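Local coordinates for protein 3-dehydroquinate dehydratase (Zymomonas mobilis subsp. mobilis, PDB 6SMF) that probably catalyses the trans-dehydration of 3-dehydroquinate to 3-dehydroshikimate through an enolate intermediate, a step toward chorismate and the aromatic amino acids, at residues 60-63 with 64-68; 33-36 with 37-40; 120-123 with 124-127. One frame throughout, in Å; residues are numbered along the deposited sequence.

Interaction 1: residues 60-63 with 64-68; sequences EGAL and IDWLQ. With SO4 (sulfate ion), chain G.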
loop_
_atom_site.group_PDB
_atom_site.type_symbol
_atom_site.label_atom_id
_atom_site.label_comp_id
_atom_site.label_asym_id
_atom_site.label_seq_id
_atom_site.Cartn_x
_atom_site.Cartn_y
_atom_site.Cartn_z
ATOM N N GLU A 60 -22.445 -19.095 2.116
ATOM C CA GLU A 60 -22.481 -17.906 1.233
ATOM C C GLU A 60 -23.501 -18.166 0.118
ATOM O O GLU A 60 -24.356 -17.293 -0.162
ATOM C CB GLU A 60 -21.055 -17.719 0.732
ATOM C CG GLU A 60 -20.879 -16.555 -0.210
ATOM C CD GLU A 60 -19.403 -16.390 -0.551
ATOM O OE1 GLU A 60 -19.052 -15.256 -1.035
ATOM O OE2 GLU A 60 -18.610 -17.420 -0.314
ATOM N N GLY A 61 -23.413 -19.347 -0.499
ATOM C CA GLY A 61 -24.306 -19.721 -1.598
ATOM C C GLY A 61 -25.776 -19.641 -1.200
ATOM O O GLY A 61 -26.621 -19.239 -2.071
ATOM N N ALA A 62 -26.122 -20.047 0.030
ATOM C CA ALA A 62 -27.523 -19.986 0.503
ATOM C C ALA A 62 -28.027 -18.536 0.468
ATOM O O ALA A 62 -29.120 -18.303 -0.039
ATOM C CB ALA A 62 -27.668 -20.623 1.851
ATOM N N LEU A 63 -27.248 -17.571 0.930
ATOM C CA LEU A 63 -27.691 -16.150 0.959
ATOM C C LEU A 63 -27.974 -15.671 -0.465
ATOM O O LEU A 63 -28.952 -14.920 -0.674
ATOM C CB LEU A 63 -26.633 -15.308 1.658
ATOM C CG LEU A 63 -26.381 -15.734 3.100
ATOM C CD1 LEU A 63 -25.232 -14.982 3.695
ATOM C CD2 LEU A 63 -27.602 -15.512 3.939
ATOM N N ILE A 64 -27.180 -16.123 -1.427
ATOM C CA ILE A 64 -27.361 -15.705 -2.846
ATOM C C ILE A 64 -28.654 -16.350 -3.372
ATOM O O ILE A 64 -29.524 -15.584 -3.885
ATOM C CB ILE A 64 -26.117 -16.041 -3.670
ATOM C CG1 ILE A 64 -24.906 -15.230 -3.177
ATOM C CG2 ILE A 64 -26.391 -15.826 -5.130
ATOM C CD1 ILE A 64 -23.562 -15.871 -3.470
ATOM N N ASP A 65 -28.806 -17.676 -3.206
ATOM C CA ASP A 65 -30.058 -18.408 -3.591
ATOM C C ASP A 65 -31.266 -17.625 -3.053
ATOM O O ASP A 65 -32.179 -17.339 -3.805
ATOM C CB ASP A 65 -30.115 -19.846 -3.052
ATOM C CG ASP A 65 -29.002 -20.822 -3.475
ATOM O OD1 ASP A 65 -28.417 -20.653 -4.606
ATOM O OD2 ASP A 65 -28.795 -21.786 -2.697
ATOM N N TRP A 66 -31.219 -17.219 -1.783
ATOM C CA TRP A 66 -32.334 -16.533 -1.071
ATOM C C TRP A 66 -32.538 -15.132 -1.647
ATOM O O TRP A 66 -33.678 -14.764 -1.893
ATOM C CB TRP A 66 -32.132 -16.529 0.454
ATOM C CG TRP A 66 -32.224 -17.904 1.030
ATOM C CD1 TRP A 66 -32.896 -18.967 0.493
ATOM C CD2 TRP A 66 -31.654 -18.382 2.252
ATOM N NE1 TRP A 66 -32.743 -20.078 1.270
ATOM C CE2 TRP A 66 -32.014 -19.745 2.370
ATOM C CE3 TRP A 66 -30.881 -17.806 3.261
ATOM C CZ2 TRP A 66 -31.630 -20.529 3.454
ATOM C CZ3 TRP A 66 -30.517 -18.578 4.346
ATOM C CH2 TRP A 66 -30.881 -19.920 4.435
ATOM N N LEU A 67 -31.472 -14.394 -1.929
ATOM C CA LEU A 67 -31.629 -13.086 -2.596
ATOM C C LEU A 67 -32.359 -13.298 -3.911
ATOM O O LEU A 67 -33.290 -12.538 -4.183
ATOM C CB LEU A 67 -30.245 -12.447 -2.770
ATOM C CG LEU A 67 -29.655 -11.890 -1.472
ATOM C CD1 LEU A 67 -28.154 -11.671 -1.617
ATOM C CD2 LEU A 67 -30.382 -10.594 -1.073
ATOM N N GLN A 68 -31.982 -14.322 -4.674
ATOM C CA GLN A 68 -32.542 -14.544 -6.033
ATOM C C GLN A 68 -34.002 -14.989 -5.889
ATOM O O GLN A 68 -34.852 -14.591 -6.716
ATOM C CB GLN A 68 -31.702 -15.580 -6.801
ATOM C CG GLN A 68 -30.243 -15.178 -7.020
ATOM C CD GLN A 68 -29.451 -16.200 -7.801
ATOM O OE1 GLN A 68 -29.915 -17.299 -8.035
ATOM N NE2 GLN A 68 -28.246 -15.847 -8.218
HETATM S S SO4 G . -20.975 -22.974 -0.026
HETATM O O1 SO4 G . -21.788 -24.177 -0.131
HETATM O O2 SO4 G . -19.956 -23.038 -1.064
HETATM O O3 SO4 G . -21.849 -21.774 -0.198
HETATM O O4 SO4 G . -20.312 -22.956 1.290
#
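Gly61 O takes the N-H of Asp65 almost straight, at 2.9 Å from Asp65 N and with an angle of 178° at the hydrogen. This is the opening turn of helix 60-72, and the next two steps, Trp66 N to Ala62 O and Leu67 N to Leu63 O, repeat the i to i-4 bond at the same length. At the helix start, Gly61 N holds SO4 O3 at 2.9 Å. The same sulfate, probably from the crystallisation liquor, is bound by Gly61 N and His59 ND1 of two neighbouring subunits and by His59 of this chain, so three helix starts share one anion. The Asp65 carboxylate turns to Asn58 and His59 of one of those subunits. On another side, Leu63, Ile64 and Leu67 pack against helix 90-98. Trp66 has CG beside its backbone N (chi1 -67°), which swings the indole back over the preceding turn. Arg55 makes a cation-pi contact with the ring. Ala62 O sits 3.2 Å above the indole plane toward the rim, and Ala62 CB comes to the same face as a CH-pi contact, 4.2 Å from the centroid of the six-membered ring and 9° off its normal.

Interaction 2: residues 33-36 with 37-40; sequences TLED and IANK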
loop_
_atom_site.group_PDB
_atom_site.type_symbol
_atom_site.label_atom_id
_atom_site.label_comp_id
_atom_site.label_asym_id
_atom_site.label_seq_id
_atom_site.Cartn_x
_atom_site.Cartn_y
_atom_site.Cartn_z
ATOM N N THR A 33 -31.239 -14.456 21.916
ATOM C CA THR A 33 -30.931 -15.477 20.868
ATOM C C THR A 33 -31.537 -15.093 19.517
ATOM O O THR A 33 -32.335 -14.152 19.487
ATOM C CB THR A 33 -31.480 -16.863 21.219
ATOM O OG1 THR A 33 -32.883 -16.772 21.038
ATOM C CG2 THR A 33 -31.144 -17.284 22.620
ATOM N N LEU A 34 -31.184 -15.823 18.453
ATOM C CA LEU A 34 -31.640 -15.475 17.076
ATOM C C LEU A 34 -33.146 -15.767 16.981
ATOM O O LEU A 34 -33.823 -14.993 16.284
ATOM C CB LEU A 34 -30.817 -16.208 16.002
ATOM C CG LEU A 34 -31.123 -15.793 14.554
ATOM C CD1 LEU A 34 -30.767 -14.330 14.295
ATOM C CD2 LEU A 34 -30.386 -16.664 13.539
ATOM N N GLU A 35 -33.633 -16.809 17.665
ATOM C CA GLU A 35 -35.089 -17.140 17.755
ATOM C C GLU A 35 -35.850 -15.968 18.409
ATOM O O GLU A 35 -36.869 -15.497 17.837
ATOM C CB GLU A 35 -35.366 -18.426 18.553
ATOM C CG GLU A 35 -35.355 -19.713 17.738
ATOM C CD GLU A 35 -36.517 -19.935 16.767
ATOM O OE1 GLU A 35 -37.599 -20.410 17.247
ATOM O OE2 GLU A 35 -36.333 -19.641 15.522
ATOM N N ASP A 36 -35.362 -15.499 19.556
ATOM C CA ASP A 36 -35.953 -14.358 20.309
ATOM C C ASP A 36 -36.166 -13.191 19.339
ATOM O O ASP A 36 -37.219 -12.555 19.380
ATOM C CB ASP A 36 -35.087 -13.915 21.495
ATOM C CG ASP A 36 -35.055 -14.851 22.687
ATOM O OD1 ASP A 36 -36.023 -15.660 22.883
ATOM O OD2 ASP A 36 -34.067 -14.738 23.427
ATOM N N ILE A 37 -35.200 -12.932 18.471
ATOM C CA ILE A 37 -35.236 -11.796 17.509
ATOM C C ILE A 37 -36.289 -12.090 16.427
ATOM O O ILE A 37 -37.058 -11.152 16.085
ATOM C CB ILE A 37 -33.817 -11.536 16.961
ATOM C CG1 ILE A 37 -32.980 -10.838 18.031
ATOM C CG2 ILE A 37 -33.844 -10.750 15.667
ATOM C CD1 ILE A 37 -31.538 -10.630 17.655
ATOM N N ALA A 38 -36.316 -13.332 15.923
ATOM C CA ALA A 38 -37.336 -13.854 14.984
ATOM C C ALA A 38 -38.735 -13.645 15.585
ATOM O O ALA A 38 -39.657 -13.210 14.847
ATOM C CB ALA A 38 -37.071 -15.308 14.670
ATOM N N ASN A 39 -38.899 -13.940 16.874
ATOM C CA ASN A 39 -40.203 -13.811 17.576
ATOM C C ASN A 39 -40.571 -12.328 17.650
ATOM O O ASN A 39 -41.705 -11.987 17.264
ATOM C CB ASN A 39 -40.182 -14.528 18.934
ATOM C CG ASN A 39 -40.061 -16.073 18.785
ATOM O OD1 ASN A 39 -40.174 -16.664 17.674
ATOM N ND2 ASN A 39 -39.851 -16.747 19.913
ATOM N N LYS A 40 -39.623 -11.467 18.065
ATOM C CA LYS A 40 -39.842 -9.992 18.140
ATOM C C LYS A 40 -40.395 -9.521 16.787
ATOM O O LYS A 40 -41.438 -8.787 16.795
ATOM C CB LYS A 40 -38.554 -9.240 18.477
ATOM C CG LYS A 40 -38.352 -8.744 19.907
ATOM C CD LYS A 40 -36.981 -7.981 20.032
ATOM C CE LYS A 40 -36.980 -6.730 20.906
ATOM N NZ LYS A 40 -37.790 -6.937 22.136
#
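A capping box starts helix 34-48, and across its first turn Ile37 N donates to Thr33 O at 3.3 Å. Thr33 is the N-cap. Its OG1 accepts from Asp36 N at 3.2 Å, nearly straight at 171°, and in return Thr33 N donates to Asp36 OD2, also at 3.2 Å. That return bond meets the carboxylate from above its plane. Asp36 CG lies beside its own backbone N (chi1 -72°), which lays the carboxylate back over the start of the helix within reach of Thr33 N. As in other capping boxes, the two bonds take up N-H groups at the helix start, where there is no preceding helical turn to supply carbonyls. In the flavodoxin-like fold of type II dehydroquinases this helix packs on the central parallel sheet: Leu34 touches Gln56 and Ala38 touches Ile54, both of strand 51-56. Ile37 faces inward too, toward Leu21, Ala136 and Leu108, a predicted substrate-binding residue. Its CG1 runs back along the helix to 3.7 Å from Thr33 O. Regular helix bonds follow, with Ala38 N on Leu34 O, Lys40 N on Asp36 O, and Asn39 N on Glu35 O at 2.7 Å. Glu35, Asp36, Asn39 and Lys40 lie toward solvent, and the Asn39 amide carbon CG leans back to 3.4 Å from Glu35 O.

Interaction 3: residues 120-123 with 124-127; sequences KSYV and GEAA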
loop_
_atom_site.group_PDB
_atom_site.type_symbol
_atom_site.label_atom_id
_atom_site.label_comp_id
_atom_site.label_asym_id
_atom_site.label_seq_id
_atom_site.Cartn_x
_atom_site.Cartn_y
_atom_site.Cartn_z
ATOM N N LYS A 120 -14.846 -3.000 5.698
ATOM C CA LYS A 120 -15.234 -3.257 4.302
ATOM C C LYS A 120 -16.613 -3.910 4.279
ATOM O O LYS A 120 -16.800 -4.937 4.924
ATOM C CB LYS A 120 -14.175 -4.152 3.678
ATOM C CG LYS A 120 -14.483 -4.623 2.269
ATOM C CD LYS A 120 -14.330 -3.497 1.280
ATOM C CE LYS A 120 -14.434 -3.974 -0.174
ATOM N NZ LYS A 120 -14.285 -2.829 -1.116
ATOM N N SER A 121 -17.544 -3.354 3.530
ATOM C CA SER A 121 -18.877 -3.967 3.391
ATOM C C SER A 121 -19.271 -4.106 1.907
ATOM O O SER A 121 -19.735 -3.127 1.295
ATOM C CB SER A 121 -19.871 -3.203 4.169
ATOM O OG SER A 121 -21.108 -3.836 4.003
ATOM N N TYR A 122 -19.075 -5.289 1.337
ATOM C CA TYR A 122 -19.540 -5.585 -0.039
ATOM C C TYR A 122 -21.070 -5.436 -0.050
ATOM O O TYR A 122 -21.609 -4.859 -0.984
ATOM C CB TYR A 122 -19.054 -6.943 -0.507
ATOM C CG TYR A 122 -17.632 -6.960 -0.993
ATOM C CD1 TYR A 122 -17.238 -6.279 -2.126
ATOM C CD2 TYR A 122 -16.654 -7.650 -0.286
ATOM C CE1 TYR A 122 -15.929 -6.338 -2.599
ATOM C CE2 TYR A 122 -15.339 -7.660 -0.706
ATOM C CZ TYR A 122 -14.974 -7.023 -1.869
ATOM O OH TYR A 122 -13.669 -7.123 -2.284
ATOM N N VAL A 123 -21.759 -5.799 1.017
ATOM C CA VAL A 123 -23.241 -5.586 1.066
ATOM C C VAL A 123 -23.568 -4.099 0.983
ATOM O O VAL A 123 -24.386 -3.704 0.108
ATOM C CB VAL A 123 -23.841 -6.184 2.330
ATOM C CG1 VAL A 123 -25.277 -5.753 2.475
ATOM C CG2 VAL A 123 -23.710 -7.697 2.335
ATOM N N GLY A 124 -22.947 -3.312 1.854
ATOM C CA GLY A 124 -23.158 -1.857 1.925
ATOM C C GLY A 124 -22.871 -1.162 0.607
ATOM O O GLY A 124 -23.493 -0.132 0.336
ATOM N N GLU A 125 -21.928 -1.677 -0.175
ATOM C CA GLU A 125 -21.565 -1.056 -1.468
ATOM C C GLU A 125 -22.704 -1.248 -2.489
ATOM O O GLU A 125 -22.724 -0.517 -3.458
ATOM C CB GLU A 125 -20.258 -1.657 -1.978
ATOM C CG GLU A 125 -19.079 -1.138 -1.200
ATOM C CD GLU A 125 -17.730 -1.664 -1.618
ATOM O OE1 GLU A 125 -17.527 -1.877 -2.850
ATOM O OE2 GLU A 125 -16.885 -1.831 -0.713
ATOM N N ALA A 126 -23.616 -2.192 -2.268
ATOM C CA ALA A 126 -24.656 -2.571 -3.256
ATOM C C ALA A 126 -26.069 -2.291 -2.732
ATOM O O ALA A 126 -26.972 -2.167 -3.556
ATOM C CB ALA A 126 -24.514 -4.012 -3.575
ATOM N N ALA A 127 -26.223 -2.177 -1.411
ATOM C CA ALA A 127 -27.519 -2.072 -0.745
ATOM C C ALA A 127 -28.045 -0.648 -0.832
ATOM O O ALA A 127 -27.314 0.269 -1.195
ATOM C CB ALA A 127 -27.400 -2.517 0.685
HETATM O O HOH W 1 -16.863 -0.937 1.813
#
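Two flat groups, the Glu125 carboxylate and the Tyr122 ring, are joined by Lys120, which serves both. Lys120 CE lies 3.5 Å above one face of the ring, displaced toward the rim, while Lys120 NZ goes on to Glu125 OE2 in a 2.8 Å salt bridge that uses the syn lone pair of that oxygen. Glu125 OE1 stands obliquely to the ring, 4.5 Å from Tyr122 CD1. The lysine and glutamate side chains cross at about a right angle: the lysine bends at chi2 (73°), bringing its amine round to the glutamate, which runs extended beyond CG. A water takes the second grip on the same oxygen, donating to Glu125 OE2 at 2.7 Å and accepting from Ser121 N. The bridge spans the start of the short helix 122-126, which has few regular bonds and forms the crossover of a beta-alpha-beta unit between strands 103-107 and 129-132. Ser121 is its N-cap, with OG accepting from Gly124 N at 2.9 Å and also hydrogen-bonded to Glu105 OE2. At the far side Val123 O receives two N-H groups, Ala127 N nearly along the carbonyl and Ala126 N from above its plane. Asn110 of a neighbouring subunit bonds Gly124 O and Ala127 O. Lys120 O is held by His87, a predicted substrate-binding residue, and Ser121 lies about 5 Å, side chain to side chain, from His107, the predicted proton donor. With an ammonium and a water both on OE2, Glu125 is probably ionised, its charge balanced locally by Lys120.

All three are local contacts at the start of a helix, made of residues three to five apart, set round the same parallel sheet. Interactions 1 and 3 have centres 15 Å apart, and both of their helices pack on helix 90-98; interaction 2 lies across the chain's centre from interaction 3, about 25 Å away between centres. Each is partly buried, but interaction 2 is the most exposed and touches no other chain, whereas interactions 1 and 3 are part of subunit interfaces. Their chemistry differs too: a shared anion at 60-68, a reciprocal Thr-Asp box at 33-40, a serine cap beside a salt bridge at 120-127. Interactions 2 and 3 both adjoin predicted active-site residues.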